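Local coordinates for protein ultraspiracle (Drosophila melanogaster, PDB 1HG4) that probably acts as a nuclear-receptor transcription factor, with a ligand-binding domain that holds a two-tailed phospholipid and is locked in an inactive conformation, at residues Ala209-His214 with Gln228-Leu233; Arg175-Cys180 with Glu213-Glu218; Ala151-Ile156 with Gln244-Leu249; Thr31-Gly36 with Ala87-Leu92. All coordinates share one frame; numbering follows the deposited sequence.

Contact 1 of 4, residues Ala209-His214 with Gln228-Leu233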
loop_
_atom_site.group_PDB
_atom_site.type_symbol
_atom_site.label_atom_id
_atom_site.label_comp_id
_atom_site.label_asym_id
_atom_site.label_seq_id
_atom_site.Cartn_x
_atom_site.Cartn_y
_atom_site.Cartn_z
ATOM N N ALA A 209 14.945 -0.249 -2.567
ATOM C CA ALA A 209 15.430 -0.601 -3.883
ATOM C C ALA A 209 16.764 0.096 -4.155
ATOM O O ALA A 209 17.684 -0.532 -4.677
ATOM C CB ALA A 209 14.402 -0.210 -4.939
ATOM N N CYS A 210 16.874 1.380 -3.805
ATOM C CA CYS A 210 18.124 2.123 -4.025
ATOM C C CYS A 210 19.254 1.540 -3.183
ATOM O O CYS A 210 20.354 1.314 -3.682
ATOM C CB CYS A 210 17.953 3.605 -3.684
ATOM S SG CYS A 210 16.972 4.510 -4.916
ATOM N N LEU A 211 18.961 1.277 -1.913
ATOM C CA LEU A 211 19.958 0.734 -1.011
ATOM C C LEU A 211 20.473 -0.607 -1.511
ATOM O O LEU A 211 21.687 -0.822 -1.592
ATOM C CB LEU A 211 19.380 0.595 0.401
ATOM C CG LEU A 211 20.374 0.147 1.480
ATOM C CD1 LEU A 211 21.538 1.132 1.546
ATOM C CD2 LEU A 211 19.679 0.046 2.822
ATOM N N ASP A 212 19.550 -1.498 -1.866
ATOM C CA ASP A 212 19.903 -2.829 -2.362
ATOM C C ASP A 212 20.772 -2.746 -3.611
ATOM O O ASP A 212 21.780 -3.435 -3.707
ATOM C CB ASP A 212 18.631 -3.643 -2.656
ATOM C CG ASP A 212 18.928 -5.100 -2.969
ATOM O OD1 ASP A 212 19.357 -5.820 -2.050
ATOM O OD2 ASP A 212 18.752 -5.525 -4.130
ATOM N N GLU A 213 20.390 -1.895 -4.559
ATOM C CA GLU A 213 21.165 -1.723 -5.784
ATOM C C GLU A 213 22.589 -1.292 -5.459
ATOM O O GLU A 213 23.551 -1.818 -6.017
ATOM C CB GLU A 213 20.508 -0.683 -6.682
ATOM C CG GLU A 213 21.251 -0.433 -7.981
ATOM C CD GLU A 213 20.578 0.622 -8.851
ATOM O OE1 GLU A 213 20.306 1.734 -8.347
ATOM O OE2 GLU A 213 20.327 0.345 -10.041
ATOM N N HIS A 214 22.715 -0.332 -4.553
ATOM C CA HIS A 214 24.024 0.142 -4.152
ATOM C C HIS A 214 24.809 -1.045 -3.579
ATOM O O HIS A 214 25.993 -1.204 -3.843
ATOM C CB HIS A 214 23.885 1.236 -3.092
ATOM C CG HIS A 214 25.194 1.800 -2.650
ATOM N ND1 HIS A 214 25.921 2.680 -3.423
ATOM C CD2 HIS A 214 25.936 1.563 -1.544
ATOM C CE1 HIS A 214 27.058 2.960 -2.811
ATOM N NE2 HIS A 214 27.092 2.295 -1.669
ATOM N N GLN A 228 22.067 -6.722 7.093
ATOM C CA GLN A 228 22.899 -6.269 8.196
ATOM C C GLN A 228 22.798 -4.763 8.399
ATOM O O GLN A 228 22.715 -4.291 9.535
ATOM C CB GLN A 228 24.362 -6.641 7.960
ATOM N N LEU A 229 22.805 -4.003 7.308
ATOM C CA LEU A 229 22.725 -2.552 7.418
ATOM C C LEU A 229 21.426 -2.154 8.102
ATOM O O LEU A 229 21.395 -1.225 8.913
ATOM C CB LEU A 229 22.797 -1.886 6.041
ATOM C CG LEU A 229 24.120 -1.988 5.290
ATOM C CD1 LEU A 229 24.032 -1.262 3.963
ATOM C CD2 LEU A 229 25.209 -1.384 6.135
ATOM N N LEU A 230 20.354 -2.867 7.785
ATOM C CA LEU A 230 19.058 -2.555 8.362
ATOM C C LEU A 230 18.988 -2.862 9.843
ATOM O O LEU A 230 18.203 -2.243 10.566
ATOM C CB LEU A 230 17.953 -3.296 7.607
ATOM C CG LEU A 230 17.789 -2.823 6.158
ATOM C CD1 LEU A 230 16.681 -3.606 5.482
ATOM C CD2 LEU A 230 17.476 -1.334 6.127
ATOM N N LEU A 231 19.809 -3.803 10.300
ATOM C CA LEU A 231 19.842 -4.161 11.719
ATOM C C LEU A 231 20.229 -2.979 12.621
ATOM O O LEU A 231 19.912 -2.970 13.809
ATOM C CB LEU A 231 20.824 -5.307 11.967
ATOM C CG LEU A 231 20.388 -6.719 11.586
ATOM C CD1 LEU A 231 21.502 -7.695 11.960
ATOM C CD2 LEU A 231 19.093 -7.078 12.312
ATOM N N ARG A 232 20.926 -1.990 12.073
ATOM C CA ARG A 232 21.315 -0.841 12.870
ATOM C C ARG A 232 20.107 0.026 13.251
ATOM O O ARG A 232 20.152 0.745 14.251
ATOM C CB ARG A 232 22.336 0.009 12.112
ATOM C CG ARG A 232 23.670 -0.682 11.844
ATOM C CD ARG A 232 24.343 -1.112 13.146
ATOM N NE ARG A 232 23.947 -2.458 13.569
ATOM C CZ ARG A 232 23.620 -2.790 14.816
ATOM N NH1 ARG A 232 23.635 -1.878 15.777
ATOM N NH2 ARG A 232 23.270 -4.041 15.102
ATOM N N LEU A 233 19.026 -0.053 12.472
ATOM C CA LEU A 233 17.833 0.759 12.736
ATOM C C LEU A 233 17.200 0.546 14.108
ATOM O O LEU A 233 16.857 1.513 14.792
ATOM C CB LEU A 233 16.785 0.542 11.641
ATOM C CG LEU A 233 17.187 1.088 10.270
ATOM C CD1 LEU A 233 16.064 0.838 9.270
ATOM C CD2 LEU A 233 17.498 2.574 10.377
#
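L211 meets L229 and L230 through its two methyl groups. Apolar contact is all that joins these segments. CD1 of L211 lies 4.2 Å from CD1 of L229. The other branch, CD2 of L211, lies 4.2 Å from CD2 of L230. The leucine is therefore forked over two neighbouring side chains of the facing helix. Its CG stands anti to the backbone N (chi1 -175°), which sends the branch point outward from helix 197-218. L229 is directed toward helix 197-218, while L230 comes near only with its end. The backbones stay far apart, with L211 CA and L229 CA 9.5 Å from each other. Around this thin contact, C180 and F226 also touch L211, and L171 touches L229.

D212 OD2 accepts a hydrogen bond from L78 N of the second subunit. K195 of that subunit packs on L230. The arrangement belongs to the layered all-helical sandwich of a nuclear receptor ligand-binding domain, where helices 197-218 and 225-250 pack together.

Contact 2 of 4, residues Arg175-Cys180 with Glu213-Glu218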
loop_
_atom_site.group_PDB
_atom_site.type_symbol
_atom_site.label_atom_id
_atom_site.label_comp_id
_atom_site.label_asym_id
_atom_site.label_seq_id
_atom_site.Cartn_x
_atom_site.Cartn_y
_atom_site.Cartn_z
ATOM N N ARG A 175 28.789 6.949 2.820
ATOM C CA ARG A 175 27.875 8.080 2.848
ATOM C C ARG A 175 26.554 7.809 2.135
ATOM O O ARG A 175 25.507 8.324 2.539
ATOM C CB ARG A 175 28.544 9.322 2.237
ATOM C CG ARG A 175 27.675 10.569 2.311
ATOM C CD ARG A 175 27.523 11.052 3.749
ATOM N NE ARG A 175 26.312 11.841 3.945
ATOM C CZ ARG A 175 26.009 12.939 3.259
ATOM N NH1 ARG A 175 26.830 13.390 2.320
ATOM N NH2 ARG A 175 24.880 13.588 3.508
ATOM N N ARG A 176 26.602 7.002 1.080
ATOM C CA ARG A 176 25.397 6.682 0.337
ATOM C C ARG A 176 24.492 5.775 1.153
ATOM O O ARG A 176 23.279 5.951 1.177
ATOM C CB ARG A 176 25.747 6.018 -0.998
ATOM C CG ARG A 176 25.626 6.952 -2.213
ATOM C CD ARG A 176 26.951 7.560 -2.641
ATOM N NE ARG A 176 26.806 8.967 -3.014
ATOM C CZ ARG A 176 27.819 9.770 -3.335
ATOM N NH1 ARG A 176 29.066 9.306 -3.344
ATOM N NH2 ARG A 176 27.590 11.049 -3.609
ATOM N N GLU A 177 25.071 4.805 1.837
ATOM C CA GLU A 177 24.260 3.913 2.658
ATOM C C GLU A 177 23.635 4.627 3.859
ATOM O O GLU A 177 22.524 4.286 4.259
ATOM C CB GLU A 177 25.102 2.721 3.116
ATOM C CG GLU A 177 25.764 2.041 1.939
ATOM C CD GLU A 177 26.609 0.862 2.322
ATOM O OE1 GLU A 177 27.459 1.000 3.224
ATOM O OE2 GLU A 177 26.429 -0.207 1.706
ATOM N N LEU A 178 24.326 5.624 4.426
ATOM C CA LEU A 178 23.772 6.354 5.574
ATOM C C LEU A 178 22.583 7.216 5.127
ATOM O O LEU A 178 21.579 7.330 5.836
ATOM C CB LEU A 178 24.833 7.250 6.232
ATOM C CG LEU A 178 24.286 8.032 7.441
ATOM C CD1 LEU A 178 24.161 7.096 8.661
ATOM C CD2 LEU A 178 25.192 9.221 7.739
ATOM N N SER A 179 22.709 7.831 3.953
ATOM C CA SER A 179 21.621 8.630 3.412
ATOM C C SER A 179 20.383 7.757 3.244
ATOM O O SER A 179 19.275 8.198 3.542
ATOM C CB SER A 179 22.000 9.212 2.063
ATOM O OG SER A 179 22.999 10.188 2.227
ATOM N N CYS A 180 20.572 6.524 2.768
ATOM C CA CYS A 180 19.454 5.600 2.578
ATOM C C CYS A 180 18.809 5.239 3.916
ATOM O O CYS A 180 17.577 5.262 4.055
ATOM C CB CYS A 180 19.915 4.320 1.861
ATOM S SG CYS A 180 20.230 4.508 0.071
ATOM N N GLU A 213 20.390 -1.895 -4.559
ATOM C CA GLU A 213 21.165 -1.723 -5.784
ATOM C C GLU A 213 22.589 -1.292 -5.459
ATOM O O GLU A 213 23.551 -1.818 -6.017
ATOM C CB GLU A 213 20.508 -0.683 -6.682
ATOM C CG GLU A 213 21.251 -0.433 -7.981
ATOM C CD GLU A 213 20.578 0.622 -8.851
ATOM O OE1 GLU A 213 20.306 1.734 -8.347
ATOM O OE2 GLU A 213 20.327 0.345 -10.041
ATOM N N HIS A 214 22.715 -0.332 -4.553
ATOM C CA HIS A 214 24.024 0.142 -4.152
ATOM C C HIS A 214 24.809 -1.045 -3.579
ATOM O O HIS A 214 25.993 -1.204 -3.843
ATOM C CB HIS A 214 23.885 1.236 -3.092
ATOM C CG HIS A 214 25.194 1.800 -2.650
ATOM N ND1 HIS A 214 25.921 2.680 -3.423
ATOM C CD2 HIS A 214 25.936 1.563 -1.544
ATOM C CE1 HIS A 214 27.058 2.960 -2.811
ATOM N NE2 HIS A 214 27.092 2.295 -1.669
ATOM N N CYS A 215 24.135 -1.869 -2.784
ATOM C CA CYS A 215 24.757 -3.045 -2.197
ATOM C C CYS A 215 25.209 -4.000 -3.292
ATOM O O CYS A 215 26.354 -4.480 -3.283
ATOM C CB CYS A 215 23.770 -3.766 -1.287
ATOM S SG CYS A 215 23.591 -3.006 0.339
ATOM N N ARG A 216 24.299 -4.270 -4.227
ATOM C CA ARG A 216 24.574 -5.161 -5.342
ATOM C C ARG A 216 25.743 -4.654 -6.167
ATOM O O ARG A 216 26.664 -5.397 -6.487
ATOM C CB ARG A 216 23.351 -5.271 -6.249
ATOM C CG ARG A 216 22.092 -5.738 -5.559
ATOM C CD ARG A 216 22.161 -7.201 -5.223
ATOM N NE ARG A 216 21.216 -7.981 -6.020
ATOM C CZ ARG A 216 21.280 -8.125 -7.339
ATOM N NH1 ARG A 216 22.251 -7.537 -8.033
ATOM N NH2 ARG A 216 20.378 -8.870 -7.967
ATOM N N LEU A 217 25.692 -3.380 -6.516
ATOM C CA LEU A 217 26.722 -2.756 -7.328
ATOM C C LEU A 217 28.079 -2.634 -6.670
ATOM O O LEU A 217 29.090 -2.972 -7.276
ATOM C CB LEU A 217 26.257 -1.371 -7.761
ATOM C CG LEU A 217 25.597 -1.242 -9.133
ATOM C CD1 LEU A 217 24.901 -2.546 -9.548
ATOM C CD2 LEU A 217 24.620 -0.070 -9.086
ATOM N N GLU A 218 28.107 -2.152 -5.432
ATOM C CA GLU A 218 29.370 -1.948 -4.726
ATOM C C GLU A 218 29.863 -3.067 -3.824
ATOM O O GLU A 218 31.050 -3.128 -3.518
ATOM C CB GLU A 218 29.304 -0.647 -3.916
ATOM C CG GLU A 218 29.113 0.578 -4.794
ATOM C CD GLU A 218 30.244 0.737 -5.795
ATOM O OE1 GLU A 218 31.421 0.528 -5.407
ATOM O OE2 GLU A 218 29.958 1.076 -6.968
#
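H214 lies against R176 and E177 where helices 175-186 and 197-218 run antiparallel, a helix pair of the nuclear receptor ligand-binding fold. The segment axes come within 10.9 Å at an angle of 163°. H214 makes the largest share of the contact. Its CG is anti to the backbone N (chi1 -179°), which projects the imidazole at the facing helix. R176 CB covers one ring face in a CH-pi contact, 4.0 Å from the H214 ring centroid. The rest of the R176 chain bends away from the contact. E177 crosses the H214 side chain at about a right angle, and its CG comes within 3.5 Å of H214 CD2. H214 NE2 is hydrogen-bonded to D174 OD2, and D174 OD1 accepts a hydrogen bond from the backbone N of E177. One carboxylate thus ties the ring to the start of the opposite helix.

C215 follows, and its SG sits 4.2 Å from E177 OE2. E177 OE1 forms a salt bridge with R225, so the carboxylate is held from outside the pair. One turn on from H214, E218 CB lies over the imidazole face opposite R176. In the plane of that ring, E177 OE2 stands at its edge, 3.7 Å from H214 CD2.

Contact 3 of 4, residues Ala151-Ile156 with Gln244-Leu249. With LPP (2-(hexadecanoyloxy)-1-[(phosphonooxy)methyl]ethyl hexadecanoate), chain G.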
loop_
_atom_site.group_PDB
_atom_site.type_symbol
_atom_site.label_atom_id
_atom_site.label_comp_id
_atom_site.label_asym_id
_atom_site.label_seq_id
_atom_site.Cartn_x
_atom_site.Cartn_y
_atom_site.Cartn_z
ATOM N N ALA A 151 28.421 14.706 33.242
ATOM C CA ALA A 151 27.015 15.092 33.074
ATOM C C ALA A 151 26.043 13.954 33.437
ATOM O O ALA A 151 24.822 14.147 33.454
ATOM C CB ALA A 151 26.774 15.539 31.651
ATOM N N GLY A 152 26.589 12.773 33.716
ATOM C CA GLY A 152 25.765 11.641 34.090
ATOM C C GLY A 152 25.073 10.950 32.935
ATOM O O GLY A 152 24.095 10.238 33.141
ATOM N N VAL A 153 25.574 11.149 31.721
ATOM C CA VAL A 153 24.965 10.530 30.537
ATOM C C VAL A 153 25.985 9.714 29.736
ATOM O O VAL A 153 25.962 9.687 28.505
ATOM C CB VAL A 153 24.366 11.596 29.620
ATOM C CG1 VAL A 153 23.192 12.258 30.302
ATOM C CG2 VAL A 153 25.435 12.636 29.272
ATOM N N SER A 154 26.879 9.042 30.446
ATOM C CA SER A 154 27.891 8.244 29.795
ATOM C C SER A 154 27.343 6.936 29.224
ATOM O O SER A 154 27.943 6.365 28.323
ATOM C CB SER A 154 29.022 7.945 30.777
ATOM O OG SER A 154 28.534 7.321 31.961
ATOM N N ALA A 155 26.220 6.453 29.747
ATOM C CA ALA A 155 25.646 5.195 29.257
ATOM C C ALA A 155 25.132 5.374 27.827
ATOM O O ALA A 155 25.341 4.518 26.967
ATOM C CB ALA A 155 24.507 4.737 30.171
ATOM N N ILE A 156 24.465 6.499 27.581
ATOM C CA ILE A 156 23.940 6.786 26.261
ATOM C C ILE A 156 25.082 7.229 25.349
ATOM O O ILE A 156 24.991 7.118 24.129
ATOM C CB ILE A 156 22.844 7.871 26.323
ATOM C CG1 ILE A 156 21.770 7.554 25.290
ATOM C CG2 ILE A 156 23.429 9.252 26.061
ATOM C CD1 ILE A 156 20.442 8.169 25.621
ATOM N N GLN A 244 15.426 10.951 24.332
ATOM C CA GLN A 244 14.238 11.735 24.575
ATOM C C GLN A 244 13.907 11.755 26.057
ATOM O O GLN A 244 13.545 12.802 26.589
ATOM C CB GLN A 244 13.047 11.178 23.802
ATOM C CG GLN A 244 11.917 12.161 23.749
ATOM C CD GLN A 244 10.817 11.676 22.888
ATOM O OE1 GLN A 244 10.114 10.734 23.244
ATOM N NE2 GLN A 244 10.656 12.298 21.721
ATOM N N ASP A 245 14.019 10.601 26.714
ATOM C CA ASP A 245 13.741 10.520 28.150
ATOM C C ASP A 245 14.636 11.488 28.913
ATOM O O ASP A 245 14.176 12.203 29.798
ATOM C CB ASP A 245 13.958 9.102 28.680
ATOM C CG ASP A 245 12.788 8.177 28.387
ATOM O OD1 ASP A 245 11.655 8.668 28.237
ATOM O OD2 ASP A 245 13.004 6.944 28.333
ATOM N N HIS A 246 15.914 11.508 28.567
ATOM C CA HIS A 246 16.851 12.426 29.202
ATOM C C HIS A 246 16.434 13.876 28.998
ATOM O O HIS A 246 16.496 14.677 29.923
ATOM C CB HIS A 246 18.251 12.223 28.640
ATOM C CG HIS A 246 18.985 11.087 29.270
ATOM N ND1 HIS A 246 19.411 11.120 30.580
ATOM C CD2 HIS A 246 19.346 9.878 28.786
ATOM C CE1 HIS A 246 20.003 9.977 30.877
ATOM N NE2 HIS A 246 19.975 9.205 29.807
ATOM N N LEU A 247 16.001 14.214 27.790
ATOM C CA LEU A 247 15.585 15.576 27.506
ATOM C C LEU A 247 14.450 16.029 28.419
ATOM O O LEU A 247 14.434 17.176 28.892
ATOM C CB LEU A 247 15.173 15.718 26.026
ATOM C CG LEU A 247 16.340 15.920 25.044
ATOM C CD1 LEU A 247 15.825 16.168 23.617
ATOM C CD2 LEU A 247 17.166 17.109 25.505
ATOM N N PHE A 248 13.504 15.128 28.672
ATOM C CA PHE A 248 12.364 15.457 29.518
ATOM C C PHE A 248 12.797 15.543 30.962
ATOM O O PHE A 248 12.329 16.406 31.696
ATOM C CB PHE A 248 11.261 14.406 29.378
ATOM N N LEU A 249 13.714 14.662 31.352
ATOM C CA LEU A 249 14.217 14.606 32.721
ATOM C C LEU A 249 14.948 15.864 33.183
ATOM O O LEU A 249 14.766 16.303 34.315
ATOM C CB LEU A 249 15.153 13.410 32.880
ATOM C CG LEU A 249 14.907 12.514 34.099
ATOM C CD1 LEU A 249 16.138 11.626 34.318
ATOM C CD2 LEU A 249 14.629 13.363 35.342
HETATM P P1 LPP G . 26.983 17.807 39.368
HETATM O O2 LPP G . 28.289 16.846 39.276
HETATM O O3 LPP G . 27.330 18.868 40.545
HETATM O O4 LPP G . 25.533 16.916 39.657
HETATM O O5 LPP G . 26.927 18.685 37.986
HETATM C C6 LPP G . 27.504 18.102 36.839
HETATM C C7 LPP G . 26.959 18.768 35.580
HETATM C C8 LPP G . 28.020 18.680 34.477
HETATM O O9 LPP G . 25.804 18.058 35.161
HETATM O O27 LPP G . 27.481 19.077 33.243
HETATM C C11 LPP G . 24.715 18.865 34.926
HETATM O O10 LPP G . 24.532 19.989 35.389
HETATM C C12 LPP G . 23.744 18.148 33.999
HETATM C C13 LPP G . 24.011 18.599 32.568
HETATM C C14 LPP G . 22.753 18.463 31.730
HETATM C C15 LPP G . 22.963 17.359 30.717
HETATM C C16 LPP G . 22.308 17.740 29.404
HETATM C C17 LPP G . 22.811 16.799 28.322
HETATM C C18 LPP G . 21.663 16.438 27.400
HETATM C C19 LPP G . 21.381 14.948 27.521
HETATM C C20 LPP G . 21.775 14.259 26.220
HETATM C C21 LPP G . 20.574 13.515 25.635
HETATM C C22 LPP G . 19.703 14.475 24.827
HETATM C C23 LPP G . 20.040 14.378 23.351
HETATM C C24 LPP G . 19.372 15.545 22.634
HETATM C C25 LPP G . 19.631 15.460 21.135
HETATM C C26 LPP G . 18.412 14.888 20.423
HETATM C C29 LPP G . 28.433 19.136 32.284
HETATM O O28 LPP G . 29.566 18.679 32.358
HETATM C C30 LPP G . 27.852 19.884 31.084
HETATM C C31 LPP G . 28.502 19.398 29.786
HETATM C C32 LPP G . 27.482 18.650 28.929
HETATM C C33 LPP G . 27.999 17.241 28.631
HETATM C C34 LPP G . 27.012 16.510 27.733
HETATM C C35 LPP G . 27.612 15.186 27.274
HETATM C C36 LPP G . 27.038 14.803 25.919
HETATM C C37 LPP G . 26.078 13.629 26.079
HETATM C C38 LPP G . 26.148 12.718 24.854
HETATM C C39 LPP G . 24.861 12.834 24.045
HETATM C C40 LPP G . 25.108 13.727 22.838
HETATM C C41 LPP G . 24.047 13.488 21.785
HETATM C C42 LPP G . 23.766 14.806 21.089
HETATM C C43 LPP G . 23.067 14.549 19.762
HETATM C C44 LPP G . 22.977 15.851 18.963
#
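H246 fits its imidazole against V153 and I156, which approach it differently. V153 CG1 sits over one ring face, toward the rim, in a CH-pi contact 4.2 Å from the H246 centroid. I156 CD1 meets the edge near the ring plane, 3.8 Å from H246 CD2. Helix 145-151 ends in a Schellman motif at G152, whose phi is positive. V153 then takes the N-cap position of helix 154-171, so the side chain over the ring comes from the turn between two helices.

Lipid contacts are made by the same turn. V153 divides its branches: CG1 is anti to its carbonyl carbon (chi1 -67°) and serves the ring, while CG2 lies 3.4 Å from LPP C37. A151 CB touches the same acyl chain, 3.7 Å from LPP C33. The other acyl chain runs along helix 225-250. There L247 CG lies 3.7 Å from LPP C22, and H246 CB is 4.0 Å from LPP C21. These tail contacts are carbon to carbon.

LPP is also hydrogen-bonded to K150 NZ, next to A151, and to Q42 N. H246 ND1 is buried with no partner in the model, so between these segments the ring is held by van der Waals and CH-pi contact alone.

Contact 4 of 4, residues Thr31-Gly36 with Ala87-Leu92; sequences TFLRVG and AAWIEL
F32 sets the edge of its ring toward the indole face of W89 in an offset edge-to-face pair. The F32 ring and the six-membered ring of W89 have centroids 5.8 Å apart and planes at 87°. The nearest atoms are F32 CE2 and W89 CZ2, at 3.9 Å. The next residue, L33, adds its end: CD1 lies 4.3 Å from W89 CH2. I90 CG1 covers one face of the indole. Helix 78-100 is kinked here, as the backbone N atoms of I90 and E91 lack bonds to the preceding turn.

The loop is fixed by polar bonds outside the pair. N57 of helix 46-68 binds both F32 N and L33 O. F32 also packs on L258 and L261 of helix 258-266. W89 touches the bound LPP as well, and so links the loop to the lipid pocket. The contact itself is aromatic and aliphatic, while N57 supplies polar bonds to the loop backbone.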
loop_
_atom_site.group_PDB
_atom_site.type_symbol
_atom_site.label_atom_id
_atom_site.label_comp_id
_atom_site.label_asym_id
_atom_site.label_seq_id
_atom_site.Cartn_x
_atom_site.Cartn_y
_atom_site.Cartn_z
ATOM N N THR A 31 14.388 26.804 17.667
ATOM C CA THR A 31 14.673 26.805 19.097
ATOM C C THR A 31 13.731 25.920 19.928
ATOM O O THR A 31 12.746 26.397 20.492
ATOM C CB THR A 31 14.638 28.243 19.656
ATOM O OG1 THR A 31 13.320 28.776 19.499
ATOM C CG2 THR A 31 15.607 29.136 18.898
ATOM N N PHE A 32 14.039 24.628 19.996
ATOM C CA PHE A 32 13.245 23.703 20.779
ATOM C C PHE A 32 13.937 23.458 22.133
ATOM O O PHE A 32 13.285 23.366 23.178
ATOM C CB PHE A 32 13.085 22.373 20.035
ATOM C CG PHE A 32 12.223 21.375 20.766
ATOM C CD1 PHE A 32 10.977 21.740 21.244
ATOM C CD2 PHE A 32 12.661 20.082 20.975
ATOM C CE1 PHE A 32 10.178 20.824 21.928
ATOM C CE2 PHE A 32 11.872 19.158 21.657
ATOM C CZ PHE A 32 10.632 19.527 22.135
ATOM N N LEU A 33 15.260 23.337 22.103
ATOM C CA LEU A 33 16.017 23.113 23.319
ATOM C C LEU A 33 16.511 24.442 23.850
ATOM O O LEU A 33 16.763 25.376 23.090
ATOM C CB LEU A 33 17.217 22.199 23.056
ATOM C CG LEU A 33 16.986 20.695 22.892
ATOM C CD1 LEU A 33 15.982 20.439 21.820
ATOM C CD2 LEU A 33 18.293 20.020 22.549
ATOM N N ARG A 34 16.639 24.516 25.167
ATOM C CA ARG A 34 17.125 25.704 25.846
ATOM C C ARG A 34 17.004 25.483 27.343
ATOM O O ARG A 34 16.126 24.749 27.814
ATOM C CB ARG A 34 16.331 26.947 25.436
ATOM C CG ARG A 34 14.851 26.802 25.602
ATOM C CD ARG A 34 14.214 28.145 25.856
ATOM N NE ARG A 34 12.767 28.000 26.008
ATOM C CZ ARG A 34 11.896 28.080 25.006
ATOM N NH1 ARG A 34 12.323 28.314 23.766
ATOM N NH2 ARG A 34 10.598 27.916 25.252
ATOM N N VAL A 35 17.898 26.110 28.093
ATOM C CA VAL A 35 17.897 25.956 29.536
ATOM C C VAL A 35 17.142 27.115 30.166
ATOM O O VAL A 35 17.458 28.273 29.922
ATOM C CB VAL A 35 19.366 25.836 30.079
ATOM C CG1 VAL A 35 20.298 26.707 29.274
ATOM C CG2 VAL A 35 19.433 26.217 31.542
ATOM N N GLY A 36 16.112 26.781 30.942
ATOM C CA GLY A 36 15.309 27.792 31.609
ATOM C C GLY A 36 15.452 27.678 33.118
ATOM O O GLY A 36 16.163 26.791 33.597
ATOM N N ALA A 87 8.363 12.224 14.665
ATOM C CA ALA A 87 8.742 10.845 14.947
ATOM C C ALA A 87 10.184 10.508 14.613
ATOM O O ALA A 87 10.781 9.680 15.265
ATOM C CB ALA A 87 7.795 9.877 14.213
ATOM N N ALA A 88 10.770 11.154 13.616
ATOM C CA ALA A 88 12.144 10.822 13.244
ATOM C C ALA A 88 13.280 11.770 13.649
ATOM O O ALA A 88 14.445 11.364 13.577
ATOM C CB ALA A 88 12.214 10.568 11.712
ATOM N N TRP A 89 12.982 12.996 14.088
ATOM C CA TRP A 89 14.059 13.947 14.416
ATOM C C TRP A 89 15.231 13.450 15.269
ATOM O O TRP A 89 16.389 13.594 14.855
ATOM C CB TRP A 89 13.497 15.248 15.008
ATOM C CG TRP A 89 13.119 15.259 16.462
ATOM C CD1 TRP A 89 11.922 14.879 17.009
ATOM C CD2 TRP A 89 13.902 15.782 17.546
ATOM N NE1 TRP A 89 11.906 15.145 18.362
ATOM C CE2 TRP A 89 13.108 15.696 18.720
ATOM C CE3 TRP A 89 15.195 16.318 17.639
ATOM C CZ2 TRP A 89 13.569 16.125 19.975
ATOM C CZ3 TRP A 89 15.651 16.745 18.896
ATOM C CH2 TRP A 89 14.836 16.644 20.042
ATOM N N ILE A 90 14.958 12.872 16.438
ATOM C CA ILE A 90 16.040 12.374 17.285
ATOM C C ILE A 90 16.875 11.299 16.578
ATOM O O ILE A 90 18.103 11.337 16.645
ATOM C CB ILE A 90 15.504 11.800 18.624
ATOM C CG1 ILE A 90 14.802 12.905 19.409
ATOM C CG2 ILE A 90 16.647 11.243 19.461
ATOM C CD1 ILE A 90 14.157 12.425 20.673
ATOM N N GLU A 91 16.223 10.357 15.893
ATOM C CA GLU A 91 16.954 9.307 15.200
ATOM C C GLU A 91 17.814 9.860 14.073
ATOM O O GLU A 91 18.891 9.335 13.783
ATOM C CB GLU A 91 15.996 8.258 14.636
ATOM C CG GLU A 91 15.246 7.472 15.695
ATOM C CD GLU A 91 14.330 6.432 15.093
ATOM O OE1 GLU A 91 14.827 5.419 14.554
ATOM O OE2 GLU A 91 13.105 6.631 15.148
ATOM N N LEU A 92 17.339 10.913 13.422
ATOM C CA LEU A 92 18.097 11.515 12.331
ATOM C C LEU A 92 19.325 12.207 12.890
ATOM O O LEU A 92 20.413 12.082 12.323
ATOM C CB LEU A 92 17.231 12.515 11.548
ATOM C CG LEU A 92 16.085 11.890 10.721
ATOM C CD1 LEU A 92 15.216 13.000 10.126
ATOM C CD2 LEU A 92 16.635 10.995 9.613
#

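In the fold
The four contacts fall into two groups. Contacts 1 and 2 have centres 7 Å apart and share E213 and H214 of helix 197-218. They touch directly, with L211 CD1 3.6 Å from C180 CB and L229 CD1 3.5 Å from E177 OE2. Contacts 3 and 4 lie by the lipid, their centres 13 Å apart. Here L247 CD1 meets W89 CH2 at 3.7 Å, so two pocket residues, L247 of contact 3 and W89 of contact 4, lie side by side. Helix 225-250 runs between the groups, serving contact 1 and, further along, contact 3, whose centres are 29 Å apart. Contact 2 lies about 32 Å from contact 3, centre to centre, well away from the ligand contacts made there.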